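Local coordinates for dicer Related Helicase (Caenorhabditis elegans, PDB 6M6Q), which probably hydrolyses ATP as an RNA helicase of the RIG-I-like receptor family in RNA interference, and is represented here by its all-helical N-terminal domain, at residues 49-54 with 138-143; 56-61 with 128-133; 30-35 with 146-151. All blocks are in the same frame, centred on the assembly; numbering follows the deposited sequence.

Contact 1 of 3, residues 49-54 with 138-143; sequences IGYFKL and DEVMFN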
loop_
_atom_site.group_PDB
_atom_site.type_symbol
_atom_site.label_atom_id
_atom_site.label_comp_id
_atom_site.label_asym_id
_atom_site.label_seq_id
_atom_site.Cartn_x
_atom_site.Cartn_y
_atom_site.Cartn_z
ATOM N N ILE B 49 27.297 -10.389 -1.145
ATOM C CA ILE B 49 25.999 -9.656 -1.134
ATOM C C ILE B 49 26.169 -8.365 -0.319
ATOM O O ILE B 49 25.201 -7.609 -0.214
ATOM C CB ILE B 49 24.842 -10.549 -0.626
ATOM C CG1 ILE B 49 25.053 -11.027 0.811
ATOM C CG2 ILE B 49 24.610 -11.720 -1.580
ATOM C CD1 ILE B 49 23.799 -11.582 1.462
ATOM N N GLY B 50 27.387 -8.078 0.147
ATOM C CA GLY B 50 27.734 -6.816 0.839
ATOM C C GLY B 50 26.850 -6.565 2.051
ATOM O O GLY B 50 26.658 -7.498 2.843
ATOM N N TYR B 51 26.326 -5.344 2.185
ATOM C CA TYR B 51 25.601 -4.860 3.393
ATOM C C TYR B 51 24.245 -5.585 3.510
ATOM O O TYR B 51 23.673 -5.598 4.615
ATOM C CB TYR B 51 25.382 -3.340 3.363
ATOM C CG TYR B 51 26.618 -2.466 3.441
ATOM C CD1 TYR B 51 27.854 -2.973 3.827
ATOM C CD2 TYR B 51 26.543 -1.109 3.139
ATOM C CE1 TYR B 51 28.979 -2.163 3.890
ATOM C CE2 TYR B 51 27.661 -0.291 3.186
ATOM C CZ TYR B 51 28.883 -0.819 3.560
ATOM O OH TYR B 51 29.983 -0.018 3.600
ATOM N N PHE B 52 23.740 -6.172 2.416
ATOM C CA PHE B 52 22.444 -6.892 2.399
ATOM C C PHE B 52 22.454 -7.957 3.512
ATOM O O PHE B 52 21.393 -8.224 4.121
ATOM C CB PHE B 52 22.171 -7.519 1.018
ATOM C CG PHE B 52 21.687 -6.575 -0.064
ATOM C CD1 PHE B 52 20.354 -6.189 -0.141
ATOM C CD2 PHE B 52 22.552 -6.127 -1.052
ATOM C CE1 PHE B 52 19.921 -5.341 -1.150
ATOM C CE2 PHE B 52 22.112 -5.283 -2.059
ATOM C CZ PHE B 52 20.805 -4.885 -2.100
ATOM N N LYS B 53 23.625 -8.538 3.790
ATOM C CA LYS B 53 23.766 -9.702 4.710
ATOM C C LYS B 53 23.380 -9.292 6.141
ATOM O O LYS B 53 22.917 -10.169 6.887
ATOM C CB LYS B 53 25.182 -10.275 4.667
ATOM C CG LYS B 53 25.263 -11.765 4.954
ATOM C CD LYS B 53 26.664 -12.266 5.184
ATOM C CE LYS B 53 26.723 -13.769 5.342
ATOM N NZ LYS B 53 25.914 -14.228 6.497
ATOM N N LEU B 54 23.539 -8.008 6.495
ATOM C CA LEU B 54 23.218 -7.471 7.850
ATOM C C LEU B 54 21.707 -7.591 8.133
ATOM O O LEU B 54 21.313 -7.265 9.268
ATOM C CB LEU B 54 23.654 -6.002 7.950
ATOM C CG LEU B 54 25.151 -5.727 7.837
ATOM C CD1 LEU B 54 25.403 -4.295 7.356
ATOM C CD2 LEU B 54 25.851 -5.977 9.166
ATOM N N ASP B 138 19.574 2.627 9.808
ATOM C CA ASP B 138 20.032 3.928 10.382
ATOM C C ASP B 138 21.559 3.898 10.458
ATOM O O ASP B 138 22.187 4.802 9.916
ATOM C CB ASP B 138 19.386 4.200 11.748
ATOM C CG ASP B 138 19.387 5.662 12.192
ATOM O OD1 ASP B 138 19.321 6.544 11.306
ATOM O OD2 ASP B 138 19.432 5.908 13.436
ATOM N N GLU B 139 22.119 2.834 11.026
ATOM C CA GLU B 139 23.582 2.664 11.209
ATOM C C GLU B 139 24.273 2.530 9.841
ATOM O O GLU B 139 25.416 2.994 9.728
ATOM C CB GLU B 139 23.895 1.464 12.108
ATOM C CG GLU B 139 25.347 1.445 12.559
ATOM C CD GLU B 139 25.741 0.339 13.507
ATOM O OE1 GLU B 139 24.835 -0.216 14.168
ATOM O OE2 GLU B 139 26.967 0.038 13.588
ATOM N N VAL B 140 23.627 1.912 8.846
ATOM C CA VAL B 140 24.244 1.742 7.493
ATOM C C VAL B 140 24.470 3.134 6.891
ATOM O O VAL B 140 25.607 3.406 6.415
ATOM C CB VAL B 140 23.400 0.850 6.564
ATOM C CG1 VAL B 140 23.743 1.071 5.083
ATOM C CG2 VAL B 140 23.543 -0.621 6.932
ATOM N N MET B 141 23.457 4.000 6.978
ATOM C CA MET B 141 23.493 5.378 6.441
ATOM C C MET B 141 24.563 6.197 7.183
ATOM O O MET B 141 25.298 6.967 6.513
ATOM C CB MET B 141 22.121 6.053 6.580
ATOM C CG MET B 141 21.047 5.443 5.684
ATOM S SD MET B 141 21.560 5.250 3.926
ATOM C CE MET B 141 21.536 6.956 3.386
ATOM N N PHE B 142 24.651 6.034 8.505
ATOM C CA PHE B 142 25.617 6.739 9.387
ATOM C C PHE B 142 27.036 6.422 8.927
ATOM O O PHE B 142 27.847 7.337 8.857
ATOM C CB PHE B 142 25.403 6.344 10.852
ATOM C CG PHE B 142 26.381 6.949 11.826
ATOM C CD1 PHE B 142 26.225 8.253 12.262
ATOM C CD2 PHE B 142 27.451 6.218 12.318
ATOM C CE1 PHE B 142 27.113 8.810 13.166
ATOM C CE2 PHE B 142 28.354 6.790 13.197
ATOM C CZ PHE B 142 28.178 8.079 13.626
ATOM N N ASN B 143 27.314 5.153 8.641
ATOM C CA ASN B 143 28.663 4.661 8.258
ATOM C C ASN B 143 28.982 5.112 6.825
ATOM O O ASN B 143 30.179 5.293 6.521
ATOM C CB ASN B 143 28.775 3.141 8.396
ATOM C CG ASN B 143 28.689 2.643 9.825
ATOM O OD1 ASN B 143 28.676 3.423 10.775
ATOM N ND2 ASN B 143 28.637 1.336 9.984
#

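Contact 2 of 3, residues 56-61 with 128-133; sequences ESLFPP and LFDEKG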
loop_
_atom_site.group_PDB
_atom_site.type_symbol
_atom_site.label_atom_id
_atom_site.label_comp_id
_atom_site.label_asym_id
_atom_site.label_seq_id
_atom_site.Cartn_x
_atom_site.Cartn_y
_atom_site.Cartn_z
ATOM N N GLU B 56 19.798 -10.459 7.263
ATOM C CA GLU B 56 19.455 -11.898 7.058
ATOM C C GLU B 56 18.518 -12.400 8.180
ATOM O O GLU B 56 17.699 -13.294 7.891
ATOM C CB GLU B 56 20.718 -12.749 6.897
ATOM C CG GLU B 56 21.594 -12.827 8.133
ATOM C CD GLU B 56 22.972 -13.429 7.872
ATOM O OE1 GLU B 56 23.897 -13.183 8.690
ATOM O OE2 GLU B 56 23.131 -14.136 6.838
ATOM N N SER B 57 18.572 -11.800 9.375
ATOM C CA SER B 57 17.752 -12.175 10.562
ATOM C C SER B 57 16.265 -11.866 10.325
ATOM O O SER B 57 15.407 -12.457 11.051
ATOM C CB SER B 57 18.247 -11.484 11.788
ATOM O OG SER B 57 18.740 -10.189 11.473
ATOM N N LEU B 58 15.961 -10.993 9.350
ATOM C CA LEU B 58 14.594 -10.461 9.094
ATOM C C LEU B 58 13.881 -11.291 8.020
ATOM O O LEU B 58 12.708 -10.995 7.742
ATOM C CB LEU B 58 14.697 -8.999 8.664
ATOM C CG LEU B 58 15.121 -8.024 9.755
ATOM C CD1 LEU B 58 15.770 -6.806 9.143
ATOM C CD2 LEU B 58 13.933 -7.627 10.630
ATOM N N PHE B 59 14.532 -12.303 7.456
ATOM C CA PHE B 59 13.911 -13.203 6.451
ATOM C C PHE B 59 14.093 -14.645 6.883
ATOM O O PHE B 59 14.947 -14.937 7.706
ATOM C CB PHE B 59 14.520 -12.995 5.071
ATOM C CG PHE B 59 14.507 -11.574 4.575
ATOM C CD1 PHE B 59 15.546 -10.705 4.886
ATOM C CD2 PHE B 59 13.474 -11.109 3.772
ATOM C CE1 PHE B 59 15.559 -9.410 4.392
ATOM C CE2 PHE B 59 13.481 -9.809 3.297
ATOM C CZ PHE B 59 14.529 -8.967 3.599
ATOM N N PRO B 60 13.306 -15.586 6.325
ATOM C CA PRO B 60 13.508 -17.005 6.576
ATOM C C PRO B 60 14.854 -17.464 6.048
ATOM O O PRO B 60 15.329 -16.938 5.052
ATOM C CB PRO B 60 12.370 -17.683 5.803
ATOM C CG PRO B 60 11.326 -16.601 5.691
ATOM C CD PRO B 60 12.126 -15.334 5.501
ATOM N N PRO B 61 15.492 -18.462 6.698
ATOM C CA PRO B 61 16.848 -18.895 6.346
ATOM C C PRO B 61 17.080 -19.085 4.836
ATOM O O PRO B 61 16.398 -19.878 4.211
ATOM C CB PRO B 61 16.989 -20.238 7.090
ATOM C CG PRO B 61 15.556 -20.601 7.489
ATOM C CD PRO B 61 14.913 -19.273 7.772
ATOM N N LEU B 128 12.450 -1.910 6.212
ATOM C CA LEU B 128 12.249 -0.464 6.515
ATOM C C LEU B 128 10.891 -0.239 7.208
ATOM O O LEU B 128 10.531 0.902 7.408
ATOM C CB LEU B 128 12.344 0.354 5.215
ATOM C CG LEU B 128 13.732 0.454 4.576
ATOM C CD1 LEU B 128 13.750 1.541 3.520
ATOM C CD2 LEU B 128 14.818 0.730 5.606
ATOM N N PHE B 129 10.145 -1.280 7.542
ATOM C CA PHE B 129 8.823 -1.136 8.212
ATOM C C PHE B 129 8.839 -1.919 9.523
ATOM O O PHE B 129 7.763 -2.163 10.095
ATOM C CB PHE B 129 7.702 -1.554 7.263
ATOM C CG PHE B 129 7.412 -0.567 6.154
ATOM C CD1 PHE B 129 8.164 -0.551 4.978
ATOM C CD2 PHE B 129 6.366 0.341 6.271
ATOM C CE1 PHE B 129 7.887 0.368 3.970
ATOM C CE2 PHE B 129 6.074 1.232 5.240
ATOM C CZ PHE B 129 6.823 1.234 4.091
ATOM N N ASP B 130 10.044 -2.254 9.981
ATOM C CA ASP B 130 10.341 -3.046 11.196
ATOM C C ASP B 130 11.357 -2.256 12.016
ATOM O O ASP B 130 12.331 -1.730 11.396
ATOM C CB ASP B 130 10.923 -4.406 10.821
ATOM C CG ASP B 130 11.123 -5.357 11.981
ATOM O OD1 ASP B 130 12.245 -5.389 12.519
ATOM O OD2 ASP B 130 10.174 -6.109 12.294
ATOM N N GLU B 131 11.139 -2.132 13.331
ATOM C CA GLU B 131 12.003 -1.324 14.231
ATOM C C GLU B 131 13.445 -1.849 14.133
ATOM O O GLU B 131 14.346 -1.041 13.885
ATOM C CB GLU B 131 11.492 -1.361 15.676
ATOM C CG GLU B 131 12.553 -0.951 16.703
ATOM C CD GLU B 131 12.046 -0.269 17.963
ATOM O OE1 GLU B 131 10.818 -0.347 18.232
ATOM O OE2 GLU B 131 12.890 0.331 18.682
ATOM N N LYS B 132 13.638 -3.154 14.311
ATOM C CA LYS B 132 14.982 -3.793 14.360
ATOM C C LYS B 132 15.698 -3.520 13.041
ATOM O O LYS B 132 16.914 -3.266 13.071
ATOM C CB LYS B 132 14.863 -5.301 14.626
ATOM C CG LYS B 132 13.985 -5.693 15.818
ATOM C CD LYS B 132 13.770 -7.198 15.988
ATOM C CE LYS B 132 12.888 -7.821 14.917
ATOM N NZ LYS B 132 11.450 -7.506 15.112
ATOM N N GLY B 133 14.956 -3.582 11.936
ATOM C CA GLY B 133 15.457 -3.364 10.568
ATOM C C GLY B 133 15.781 -1.910 10.280
ATOM O O GLY B 133 16.737 -1.668 9.560
#

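Contact 3 of 3, residues 30-35 with 146-151; sequences RLLKWK and KELYGY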
loop_
_atom_site.group_PDB
_atom_site.type_symbol
_atom_site.label_atom_id
_atom_site.label_comp_id
_atom_site.label_asym_id
_atom_site.label_seq_id
_atom_site.Cartn_x
_atom_site.Cartn_y
_atom_site.Cartn_z
ATOM N N ARG B 30 12.285 6.892 4.972
ATOM C CA ARG B 30 11.879 6.040 3.812
ATOM C C ARG B 30 11.737 6.870 2.531
ATOM O O ARG B 30 11.599 6.256 1.487
ATOM C CB ARG B 30 10.583 5.278 4.119
ATOM C CG ARG B 30 10.791 4.123 5.086
ATOM C CD ARG B 30 9.627 3.181 5.150
ATOM N NE ARG B 30 8.407 3.793 5.658
ATOM C CZ ARG B 30 7.955 3.681 6.919
ATOM N NH1 ARG B 30 8.652 3.021 7.833
ATOM N NH2 ARG B 30 6.798 4.231 7.253
ATOM N N LEU B 31 11.879 8.202 2.592
ATOM C CA LEU B 31 12.023 9.059 1.371
ATOM C C LEU B 31 13.443 8.882 0.792
ATOM O O LEU B 31 13.630 9.199 -0.411
ATOM C CB LEU B 31 11.708 10.524 1.707
ATOM C CG LEU B 31 10.267 10.805 2.164
ATOM C CD1 LEU B 31 10.154 12.145 2.869
ATOM C CD2 LEU B 31 9.306 10.761 1.001
ATOM N N LEU B 32 14.360 8.265 1.559
ATOM C CA LEU B 32 15.747 7.893 1.114
ATOM C C LEU B 32 15.848 6.388 0.803
ATOM O O LEU B 32 16.980 5.894 0.697
ATOM C CB LEU B 32 16.767 8.237 2.216
ATOM C CG LEU B 32 17.105 9.707 2.409
ATOM C CD1 LEU B 32 17.802 9.911 3.743
ATOM C CD2 LEU B 32 17.973 10.208 1.276
ATOM N N LYS B 33 14.733 5.668 0.719
ATOM C CA LYS B 33 14.740 4.189 0.558
ATOM C C LYS B 33 15.489 3.785 -0.729
ATOM O O LYS B 33 16.110 2.730 -0.708
ATOM C CB LYS B 33 13.314 3.636 0.603
ATOM C CG LYS B 33 12.446 3.869 -0.627
ATOM C CD LYS B 33 11.139 3.099 -0.534
ATOM C CE LYS B 33 10.574 2.718 -1.867
ATOM N NZ LYS B 33 9.129 2.424 -1.759
ATOM N N TRP B 34 15.433 4.581 -1.805
ATOM C CA TRP B 34 16.103 4.242 -3.096
ATOM C C TRP B 34 17.602 4.495 -2.974
ATOM O O TRP B 34 18.390 3.699 -3.570
ATOM C CB TRP B 34 15.488 4.995 -4.281
ATOM C CG TRP B 34 14.074 4.582 -4.583
ATOM C CD1 TRP B 34 12.984 5.399 -4.687
ATOM C CD2 TRP B 34 13.588 3.240 -4.787
ATOM N NE1 TRP B 34 11.857 4.660 -4.944
ATOM C CE2 TRP B 34 12.198 3.333 -5.007
ATOM C CE3 TRP B 34 14.190 1.973 -4.826
ATOM C CZ2 TRP B 34 11.407 2.214 -5.258
ATOM C CZ3 TRP B 34 13.404 0.866 -5.060
ATOM C CH2 TRP B 34 12.029 0.987 -5.266
ATOM N N LYS B 35 17.988 5.515 -2.194
ATOM C CA LYS B 35 19.405 5.848 -1.916
ATOM C C LYS B 35 19.975 4.791 -0.975
ATOM O O LYS B 35 21.151 4.439 -1.144
ATOM C CB LYS B 35 19.543 7.264 -1.351
ATOM C CG LYS B 35 20.968 7.694 -0.967
ATOM C CD LYS B 35 21.973 7.596 -2.104
ATOM C CE LYS B 35 23.390 7.988 -1.734
ATOM N NZ LYS B 35 24.347 7.475 -2.748
ATOM N N LYS B 146 27.837 10.807 7.092
ATOM C CA LYS B 146 27.385 11.438 8.357
ATOM C C LYS B 146 26.382 12.555 8.035
ATOM O O LYS B 146 25.402 12.692 8.786
ATOM C CB LYS B 146 28.590 11.994 9.124
ATOM C CG LYS B 146 29.725 11.007 9.368
ATOM C CD LYS B 146 29.621 10.309 10.692
ATOM C CE LYS B 146 30.581 9.147 10.822
ATOM N NZ LYS B 146 31.971 9.612 11.034
ATOM N N GLU B 147 26.632 13.331 6.968
ATOM C CA GLU B 147 25.796 14.504 6.574
ATOM C C GLU B 147 24.399 14.014 6.194
ATOM O O GLU B 147 23.427 14.632 6.622
ATOM C CB GLU B 147 26.421 15.262 5.398
ATOM C CG GLU B 147 25.853 16.663 5.194
ATOM C CD GLU B 147 24.517 16.753 4.474
ATOM O OE1 GLU B 147 23.856 17.794 4.601
ATOM O OE2 GLU B 147 24.159 15.813 3.763
ATOM N N LEU B 148 24.322 12.946 5.398
ATOM C CA LEU B 148 23.052 12.347 4.933
ATOM C C LEU B 148 22.315 11.769 6.144
ATOM O O LEU B 148 21.111 12.062 6.281
ATOM C CB LEU B 148 23.356 11.290 3.863
ATOM C CG LEU B 148 22.163 10.734 3.073
ATOM C CD1 LEU B 148 21.320 11.841 2.441
ATOM C CD2 LEU B 148 22.650 9.770 2.002
ATOM N N TYR B 149 23.031 11.090 7.050
ATOM C CA TYR B 149 22.484 10.623 8.358
ATOM C C TYR B 149 21.824 11.802 9.049
ATOM O O TYR B 149 20.629 11.725 9.341
ATOM C CB TYR B 149 23.564 9.991 9.238
ATOM C CG TYR B 149 23.169 9.750 10.676
ATOM C CD1 TYR B 149 23.588 10.613 11.681
ATOM C CD2 TYR B 149 22.437 8.633 11.052
ATOM C CE1 TYR B 149 23.255 10.402 13.011
ATOM C CE2 TYR B 149 22.097 8.404 12.380
ATOM C CZ TYR B 149 22.523 9.286 13.363
ATOM O OH TYR B 149 22.213 9.069 14.671
ATOM N N GLY B 150 22.566 12.900 9.189
ATOM C CA GLY B 150 22.087 14.135 9.827
ATOM C C GLY B 150 20.833 14.666 9.161
ATOM O O GLY B 150 19.864 14.998 9.880
ATOM N N TYR B 151 20.851 14.724 7.834
ATOM C CA TYR B 151 19.784 15.309 6.990
ATOM C C TYR B 151 18.482 14.513 7.197
ATOM O O TYR B 151 17.376 15.140 7.230
ATOM C CB TYR B 151 20.246 15.343 5.531
ATOM C CG TYR B 151 19.377 16.174 4.623
ATOM C CD1 TYR B 151 19.583 17.535 4.472
ATOM C CD2 TYR B 151 18.333 15.597 3.918
ATOM C CE1 TYR B 151 18.763 18.308 3.659
ATOM C CE2 TYR B 151 17.512 16.352 3.091
ATOM C CZ TYR B 151 17.730 17.713 2.955
ATOM O OH TYR B 151 16.913 18.467 2.161
#

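Contact 1 of 3, residues 49-54 with 138-143
Val-140 presents one methyl to Tyr-51 and the other to Leu-54. The motif is a 3-10 segment that begins at Tyr-51 and runs on past Leu-54, laid against the alpha-helix 131-144 of an all-helical domain. The segment belongs to the connection between helix 33-42 and helix 63-72, and its first turn carries the backbone bond from Leu-54 N to Tyr-51 O (3.1 Å). Because a 3-10 helix has three residues per turn, Tyr-51 and Leu-54 emerge on the same face and can share a single partner. Their first torsions match: in each, CG stands anti to the carbonyl carbon and beside the backbone N (chi1 -66° in Tyr-51 and -64° in Leu-54), which sends both side chains out toward the helix. Val-140 suits the opposing place because it branches at CB. With CG1 anti to its own N (chi1 160°), CG2 falls anti to the carbonyl carbon, and one torsion sets both methyls. CG1 meets the ring at Tyr-51 CD2, 4.0 Å away, with the two side chains inclined to each other. Tyrosine fits a margin of this kind: its ring carbons pack on the aliphatic side while its hydroxyl suits water, and the residue is exposed. Val-39 of helix 33-42 touches both Tyr-51 and Val-140, adding another apolar side chain to the group, and Tyr-51 N is hydrogen-bonded to Ser-43 OG. No hydrogen bond joins the two segments, and the backbones stay well apart, 7.9 Å between Tyr-51 CA and Val-140 CA. The second half of the contact is purely methyl on methyl, Leu-54 CD1 lying 4.1 Å from Val-140 CG2.

Contact 2 of 3, residues 56-61 with 128-133
Leu-58 reaches across with its two methyls spread over different partners: CD1 settles on the backbone of Gly-133, and CD2 approaches the carboxylate of Asp-130 from one face. The leucine ends a 3-10 turn and faces the first turn of helix 131-144, so this contact is a loop side chain seated on a helix N-terminus. CD1 lies 3.7 Å from Gly-133 CA. Glycine suits this place, since the direction a CB would take is toward the leucine, and its absence lets the methyl settle on the main chain. On the other branch, Leu-58 CD2 stands well above the carboxylate plane, displaced toward the OD1 side, and comes within 3.4 Å of Asp-130 OD1. Asp-130 extends with CG anti to its backbone N (chi1 -174°), which turns the carboxylate back over the helix start. It is the N-cap residue, and its OD1 accepts a weak hydrogen bond from Gly-133 N (3.3 Å, 150° at the hydrogen). Lys-132 curls round to the oxygen end of the carboxylate, its chain bent at both outer torsions, and its NZ reaches both oxygens weakly in a salt bridge, 3.4 Å to Asp-130 OD1 and to Asp-130 OD2. On the way, Lys-132 CE passes 4.4 Å from Leu-58 CD2. Leu-58 also packs on Val-127 at the end of helix 94-127. Nearby, Pro-61 meets Pro-61 of the second subunit and Lys-132 meets Lys-63 of that subunit, which puts the contact beside the dimer interface. The chemistry is therefore mixed: an apolar methyl lies against an ion pair without bonding to it, and the amide N-H of the helix start, together with the lysine, would be expected to keep Asp-130 in its charged form.

Contact 3 of 3, residues 30-35 with 146-151
Leu-148 meets Leu-32 and Lys-35 in a buried junction between helix 146-152 and the start of helix 33-42. The apolar part is a leucine pair whose side chains run past each other in opposite directions, bringing Leu-32 CD2 to 3.9 Å from Leu-148 CD1. Leu-148 has CG anti to its backbone N (chi1 -169°), which carries the branch toward helix 33-42, where CD1 and CD2 take different partners. The second methyl, CD2, rests 4.0 Å from Lys-35 CG, and here the lysine acts as an aliphatic chain. Leucine suits both places, being long enough to bridge backbones whose nearest CA atoms, those of Leu-32 and Leu-148, are 9.4 Å apart. The polar part belongs to the far end of Lys-35. Its chain bends at the second torsion (chi2 57°) and then runs extended, leading NZ away from the leucines to hydrogen bonds with Tyr-144 OH and Gln-227 O. Leu-148 N, in turn, is hydrogen-bonded to Asp-145 OD2, just ahead of its helix. A lysine can thus be buried because its methylenes complete the hydrocarbon surface while its ammonium finds oxygens beyond it. Between the two segments themselves no hydrogen bond forms, so they are joined by dispersion and the exclusion of water, with the lysine's polar bonds made to other parts of the chain.

How the contacts relate
Contact 3 is the core member, with every touching residue buried and its centre about 10 Å from that of the chain; contacts 1 and 2 lie about 19 and 21 Å out and are partly buried. These two use the same loop between helix 33-42 and helix 63-72 and the same helix 131-144, met at its later turns in contact 1 and at its start in contact 2. Contact 3 takes the next helix, and Met-141 CE packs on Leu-148 CD2 between it and contact 1. Arg-30 ties contact 3 to contact 2 through Leu-128 O. Contacts 1 and 3 touch through hydrocarbon, the latter including lysine methylenes; contact 2, beside the second subunit, sets methyl against ion pair.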